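Local coordinates for hypothetical protein, similar to alpha-acetolactate decarboxylase (Staphylococcus aureus subsp. aureus, PDB 1XV2), which probably catalyses, as an alpha-acetolactate decarboxylase, the decarboxylation of acetolactate to acetoin, and carries a zinc ion held by histidines, at residues Asn110-Val115 with Phe161-Leu166; Ser78-Lys83 with Gln203-Phe208. All blocks are in the same frame, centred on the assembly; numbering follows the deposited sequence.

Contact 1 of 2, residues Asn110-Val115 with Phe161-Leu166; sequences NLFSAV and FFTPEL
S113 and F162 form an antiparallel hydrogen-bonded pair, and A114 and F161 the non-hydrogen-bonded pair next to it, on strands whose short segments run at 150° to each other. Two backbone bonds clasp the first pair: F162 N gives to S113 O at 2.8 Å, and S113 N gives to F162 O at 3.2 Å. F162 O also receives the CA-H of F112, so one carbonyl meets two neighbouring residues.

Where the regular pairing stops, P164 takes over. It has no N-H to offer a facing strand, and its ring instead makes a CH-pi contact, with CD 3.6 Å from the centroid of the F112 ring and only 6° off the ring normal. F112 CG stands anti to the carbonyl carbon (chi1 -84°), which lays the ring alongside T163, with CE1 3.5 Å from the methyl CG2. The CB corner of the same proline ring rests on the backbone of N110, 3.6 Å from its C. ND2 of N110 hydrogen-bonds to A222 O of the second subunit.

The two faces of the pairing differ. On one, the small hydroxyl of S113 fits beside the bulk of F162, OG lying 3.1 Å from CB, while the F162 ring presents its edge to L111 O. On the other, the methyl of A114 is slight enough for F161 to settle against it, CB 3.6 Å from CD1. Strand 113-118 lies between 154-163 and 198-204 in the antiparallel, curled sheet, and F161 is hydrogen-bonded through its backbone to H176. The arrangement is the antiparallel strand pairing of a beta-barrel wall, in which strand 154-163 is the neighbour of 174-181, the strand that carries the zinc ligands H176 and H178.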
loop_
_atom_site.group_PDB
_atom_site.type_symbol
_atom_site.label_atom_id
_atom_site.label_comp_id
_atom_site.label_asym_id
_atom_site.label_seq_id
_atom_site.Cartn_x
_atom_site.Cartn_y
_atom_site.Cartn_z
ATOM N N ASN A 110 9.547 -5.743 8.409
ATOM C CA ASN A 110 8.707 -4.552 8.343
ATOM C C ASN A 110 8.743 -4.016 6.905
ATOM O O ASN A 110 8.175 -2.967 6.599
ATOM C CB ASN A 110 9.215 -3.475 9.305
ATOM C CG ASN A 110 9.174 -3.915 10.756
ATOM O OD1 ASN A 110 8.142 -4.372 11.254
ATOM N ND2 ASN A 110 10.299 -3.766 11.449
ATOM N N LEU A 111 9.421 -4.757 6.035
ATOM C CA LEU A 111 9.558 -4.397 4.628
ATOM C C LEU A 111 9.064 -5.519 3.730
ATOM O O LEU A 111 8.921 -6.664 4.162
ATOM C CB LEU A 111 11.027 -4.149 4.282
ATOM C CG LEU A 111 11.751 -2.949 4.886
ATOM C CD1 LEU A 111 13.245 -3.086 4.625
ATOM C CD2 LEU A 111 11.210 -1.665 4.285
ATOM N N PHE A 112 8.803 -5.175 2.476
ATOM C CA PHE A 112 8.391 -6.154 1.483
ATOM C C PHE A 112 9.706 -6.781 1.033
ATOM O O PHE A 112 10.758 -6.141 1.108
ATOM C CB PHE A 112 7.744 -5.459 0.283
ATOM C CG PHE A 112 6.287 -5.143 0.460
ATOM C CD1 PHE A 112 5.318 -6.086 0.146
ATOM C CD2 PHE A 112 5.884 -3.887 0.902
ATOM C CE1 PHE A 112 3.965 -5.782 0.261
ATOM C CE2 PHE A 112 4.534 -3.572 1.023
ATOM C CZ PHE A 112 3.575 -4.522 0.699
ATOM N N SER A 113 9.653 -8.022 0.566
ATOM C CA SER A 113 10.849 -8.701 0.077
ATOM C C SER A 113 10.454 -9.766 -0.933
ATOM O O SER A 113 9.314 -10.229 -0.953
ATOM C CB SER A 113 11.622 -9.349 1.231
ATOM O OG SER A 113 10.822 -10.299 1.913
ATOM N N ALA A 114 11.400 -10.146 -1.779
ATOM C CA ALA A 114 11.155 -11.162 -2.784
ATOM C C ALA A 114 12.074 -12.342 -2.509
ATOM O O ALA A 114 13.181 -12.167 -2.007
ATOM C CB ALA A 114 11.429 -10.600 -4.173
ATOM N N VAL A 115 11.612 -13.542 -2.837
ATOM C CA VAL A 115 12.417 -14.732 -2.624
ATOM C C VAL A 115 12.410 -15.644 -3.831
ATOM O O VAL A 115 11.461 -15.670 -4.618
ATOM C CB VAL A 115 11.922 -15.558 -1.417
ATOM C CG1 VAL A 115 11.943 -14.708 -0.163
ATOM C CG2 VAL A 115 10.525 -16.089 -1.686
ATOM N N PHE A 161 6.715 -13.443 -2.649
ATOM C CA PHE A 161 6.989 -12.213 -1.931
ATOM C C PHE A 161 6.533 -12.283 -0.488
ATOM O O PHE A 161 5.618 -13.031 -0.144
ATOM C CB PHE A 161 6.259 -11.053 -2.604
ATOM C CG PHE A 161 6.614 -10.871 -4.041
ATOM C CD1 PHE A 161 7.804 -10.248 -4.402
ATOM C CD2 PHE A 161 5.765 -11.337 -5.040
ATOM C CE1 PHE A 161 8.146 -10.089 -5.744
ATOM C CE2 PHE A 161 6.096 -11.185 -6.383
ATOM C CZ PHE A 161 7.289 -10.559 -6.737
ATOM N N PHE A 162 7.178 -11.486 0.349
ATOM C CA PHE A 162 6.819 -11.406 1.750
ATOM C C PHE A 162 6.190 -10.035 1.933
ATOM O O PHE A 162 6.746 -9.026 1.491
ATOM C CB PHE A 162 8.053 -11.516 2.644
ATOM C CG PHE A 162 7.749 -11.355 4.106
ATOM C CD1 PHE A 162 7.245 -12.422 4.847
ATOM C CD2 PHE A 162 7.930 -10.130 4.734
ATOM C CE1 PHE A 162 6.925 -12.271 6.194
ATOM C CE2 PHE A 162 7.614 -9.967 6.082
ATOM C CZ PHE A 162 7.108 -11.043 6.814
ATOM N N THR A 163 5.025 -10.005 2.569
ATOM C CA THR A 163 4.315 -8.762 2.823
ATOM C C THR A 163 4.334 -8.480 4.322
ATOM O O THR A 163 3.979 -9.344 5.122
ATOM C CB THR A 163 2.854 -8.867 2.353
ATOM O OG1 THR A 163 2.829 -9.152 0.949
ATOM C CG2 THR A 163 2.107 -7.569 2.627
ATOM N N PRO A 164 4.760 -7.269 4.722
ATOM C CA PRO A 164 4.811 -6.911 6.144
ATOM C C PRO A 164 3.410 -6.744 6.727
ATOM O O PRO A 164 2.474 -6.365 6.020
ATOM C CB PRO A 164 5.628 -5.618 6.142
ATOM C CG PRO A 164 5.256 -5.000 4.831
ATOM C CD PRO A 164 5.272 -6.173 3.881
ATOM N N GLU A 165 3.279 -7.029 8.021
ATOM C CA GLU A 165 1.999 -6.970 8.724
ATOM C C GLU A 165 1.031 -5.850 8.345
ATOM O O GLU A 165 -0.094 -6.119 7.935
ATOM C CB GLU A 165 2.231 -6.930 10.240
ATOM C CG GLU A 165 1.013 -7.336 11.055
ATOM C CD GLU A 165 1.237 -7.237 12.557
ATOM O OE1 GLU A 165 2.316 -7.651 13.036
ATOM O OE2 GLU A 165 0.326 -6.754 13.264
ATOM N N LEU A 166 1.459 -4.601 8.491
ATOM C CA LEU A 166 0.598 -3.459 8.187
ATOM C C LEU A 166 0.004 -3.495 6.781
ATOM O O LEU A 166 -1.022 -2.871 6.517
ATOM C CB LEU A 166 1.366 -2.146 8.382
ATOM C CG LEU A 166 0.587 -0.848 8.138
ATOM C CD1 LEU A 166 -0.593 -0.765 9.090
ATOM C CD2 LEU A 166 1.509 0.351 8.331
#

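Contact 2 of 2, residues Ser78-Lys83 with Gln203-Phe208; sequences SITNFK and QNFETF
T80 and F205 meet where two chain connections pass between a mixed seven-stranded sheet and a closed antiparallel barrel. Strand 77-80 is part of the mixed sheet and leads through residues 81-83 toward the barrel, whereas 203-208 leaves the barrel at strand 198-204 and joins the mixed sheet at 207-211. The backbones are far apart at one end, T80 CA lying 9.6 Å from F205 CA, and closer at the other, where K83 CA is 6.3 Å from Q203 CA.

The first contacts are those made on the F205 ring, a hydroxyl at its edge and a methyl beside it. T80 and F205 point at one another, and the hydroxyl arrives near the ring plane, with OG1 3.1 Å from CE1. Its position follows from chi1 of -173°, which sets OG1 anti to the backbone N; the oxygen is hydrogen-bonded to V7 O of the neighbouring strand. Threonine suits the place by giving that bond while its methyl, CG2, packs 3.8 Å from CZ of the F205 ring. L8, A114 and F161 also touch F205, so it is buried between strands of both sheets.

Next comes side-chain packing of Q203 along F82. The glutamine chain, extended from CB to the amide, runs antiparallel alongside the ring, CB lying 3.7 Å from CE1, and the amide and ring planes stand 70° apart. F82 also touches A114 and K116 of strand 113-118.

Packing of a side chain on backbone completes the contact. The flat amide of Q203 reaches the peptide unit on which K83 begins, CD standing 3.4 Å from K83 N, while farther back along the same side chain the methylene carbon CG rests 3.3 Å from K83 O.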
loop_
_atom_site.group_PDB
_atom_site.type_symbol
_atom_site.label_atom_id
_atom_site.label_comp_id
_atom_site.label_asym_id
_atom_site.label_seq_id
_atom_site.Cartn_x
_atom_site.Cartn_y
_atom_site.Cartn_z
ATOM N N SER A 78 1.873 -9.503 -8.866
ATOM C CA SER A 78 2.998 -8.920 -8.144
ATOM C C SER A 78 4.240 -9.312 -8.930
ATOM O O SER A 78 4.424 -10.488 -9.252
ATOM C CB SER A 78 3.083 -9.488 -6.726
ATOM O OG SER A 78 1.903 -9.204 -5.994
ATOM N N ILE A 79 5.094 -8.340 -9.244
ATOM C CA ILE A 79 6.293 -8.639 -10.022
ATOM C C ILE A 79 7.465 -7.719 -9.685
ATOM O O ILE A 79 7.285 -6.640 -9.130
ATOM C CB ILE A 79 5.991 -8.539 -11.533
ATOM C CG1 ILE A 79 7.002 -9.362 -12.328
ATOM C CG2 ILE A 79 6.041 -7.079 -11.978
ATOM C CD1 ILE A 79 6.650 -9.506 -13.803
ATOM N N THR A 80 8.672 -8.157 -10.027
ATOM C CA THR A 80 9.856 -7.361 -9.751
ATOM C C THR A 80 11.027 -7.734 -10.648
ATOM O O THR A 80 11.063 -8.825 -11.221
ATOM C CB THR A 80 10.316 -7.545 -8.290
ATOM O OG1 THR A 80 11.384 -6.635 -8.002
ATOM C CG2 THR A 80 10.811 -8.973 -8.066
ATOM N N ASN A 81 11.963 -6.801 -10.788
ATOM C CA ASN A 81 13.182 -7.036 -11.553
ATOM C C ASN A 81 14.081 -7.605 -10.469
ATOM O O ASN A 81 14.758 -6.863 -9.759
ATOM C CB ASN A 81 13.770 -5.725 -12.077
ATOM C CG ASN A 81 12.930 -5.108 -13.169
ATOM O OD1 ASN A 81 12.630 -5.753 -14.177
ATOM N ND2 ASN A 81 12.545 -3.848 -12.982
ATOM N N PHE A 82 14.059 -8.926 -10.330
ATOM C CA PHE A 82 14.823 -9.602 -9.293
ATOM C C PHE A 82 16.325 -9.372 -9.307
ATOM O O PHE A 82 17.021 -9.754 -10.242
ATOM C CB PHE A 82 14.546 -11.105 -9.325
ATOM C CG PHE A 82 14.950 -11.814 -8.065
ATOM C CD1 PHE A 82 14.368 -11.472 -6.849
ATOM C CD2 PHE A 82 15.924 -12.809 -8.086
ATOM C CE1 PHE A 82 14.749 -12.107 -5.668
ATOM C CE2 PHE A 82 16.312 -13.452 -6.910
ATOM C CZ PHE A 82 15.723 -13.098 -5.699
ATOM N N LYS A 83 16.803 -8.747 -8.238
ATOM C CA LYS A 83 18.217 -8.458 -8.038
ATOM C C LYS A 83 18.533 -8.951 -6.622
ATOM O O LYS A 83 18.365 -8.218 -5.645
ATOM C CB LYS A 83 18.464 -6.949 -8.153
ATOM C CG LYS A 83 19.862 -6.497 -7.758
ATOM C CD LYS A 83 20.927 -7.049 -8.690
ATOM C CE LYS A 83 22.318 -6.668 -8.205
ATOM N NZ LYS A 83 22.594 -7.240 -6.854
ATOM N N GLN A 203 15.620 -10.495 -1.875
ATOM C CA GLN A 203 15.750 -9.114 -2.318
ATOM C C GLN A 203 14.844 -8.266 -1.434
ATOM O O GLN A 203 13.644 -8.524 -1.340
ATOM C CB GLN A 203 15.334 -8.961 -3.780
ATOM C CG GLN A 203 15.489 -7.533 -4.293
ATOM C CD GLN A 203 15.019 -7.356 -5.724
ATOM O OE1 GLN A 203 15.199 -6.292 -6.315
ATOM N NE2 GLN A 203 14.411 -8.394 -6.286
ATOM N N ASN A 204 15.423 -7.265 -0.778
ATOM C CA ASN A 204 14.662 -6.384 0.099
ATOM C C ASN A 204 14.234 -5.142 -0.682
ATOM O O ASN A 204 15.041 -4.538 -1.385
ATOM C CB ASN A 204 15.518 -5.993 1.305
ATOM C CG ASN A 204 16.101 -7.203 2.018
ATOM O OD1 ASN A 204 15.374 -8.006 2.608
ATOM N ND2 ASN A 204 17.419 -7.346 1.955
ATOM N N PHE A 205 12.965 -4.766 -0.553
ATOM C CA PHE A 205 12.427 -3.617 -1.277
ATOM C C PHE A 205 12.369 -2.322 -0.479
ATOM O O PHE A 205 11.994 -2.306 0.692
ATOM C CB PHE A 205 11.029 -3.948 -1.820
ATOM C CG PHE A 205 11.026 -5.032 -2.865
ATOM C CD1 PHE A 205 11.693 -4.853 -4.075
ATOM C CD2 PHE A 205 10.381 -6.242 -2.628
ATOM C CE1 PHE A 205 11.721 -5.870 -5.035
ATOM C CE2 PHE A 205 10.402 -7.267 -3.582
ATOM C CZ PHE A 205 11.074 -7.080 -4.786
ATOM N N GLU A 206 12.740 -1.232 -1.141
ATOM C CA GLU A 206 12.734 0.093 -0.540
ATOM C C GLU A 206 11.466 0.813 -0.993
ATOM O O GLU A 206 10.960 1.700 -0.308
ATOM C CB GLU A 206 13.970 0.874 -1.001
ATOM C CG GLU A 206 14.185 2.206 -0.300
ATOM C CD GLU A 206 15.382 2.962 -0.851
ATOM O OE1 GLU A 206 16.412 2.316 -1.142
ATOM O OE2 GLU A 206 15.302 4.201 -0.985
ATOM N N THR A 207 10.957 0.414 -2.155
ATOM C CA THR A 207 9.754 1.018 -2.713
ATOM C C THR A 207 8.724 -0.010 -3.171
ATOM O O THR A 207 9.061 -1.009 -3.804
ATOM C CB THR A 207 10.088 1.915 -3.917
ATOM O OG1 THR A 207 10.993 2.944 -3.506
ATOM C CG2 THR A 207 8.816 2.555 -4.475
ATOM N N PHE A 208 7.467 0.263 -2.838
ATOM C CA PHE A 208 6.334 -0.580 -3.196
ATOM C C PHE A 208 5.470 0.254 -4.134
ATOM O O PHE A 208 4.932 1.285 -3.732
ATOM C CB PHE A 208 5.543 -0.940 -1.937
ATOM C CG PHE A 208 4.276 -1.700 -2.201
ATOM C CD1 PHE A 208 4.313 -2.991 -2.710
ATOM C CD2 PHE A 208 3.039 -1.127 -1.918
ATOM C CE1 PHE A 208 3.133 -3.703 -2.933
ATOM C CE2 PHE A 208 1.857 -1.832 -2.138
ATOM C CZ PHE A 208 1.904 -3.120 -2.645
#

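How the contacts relate
Contact 1 and contact 2 have centres 10 Å apart and meet because strands 113-118 and 198-204 are neighbours in one sheet. Backbone bonds seam them: A114 N lies 2.8 Å from Q203 O and F112 O 3.1 Å from F205 N, so the edge of 110-115 not paired with 161-166 is taken by 203-208. F161 of contact 1 reaches back to strand 77-80, its CE2 3.4 Å from S78 O, and its side chain is about 9 Å from the zinc ion held by H176, H178 and H189. The ring of F112 stacks on that of F208, and both contacts touch the second subunit, whose strand pairs with T207 and F208.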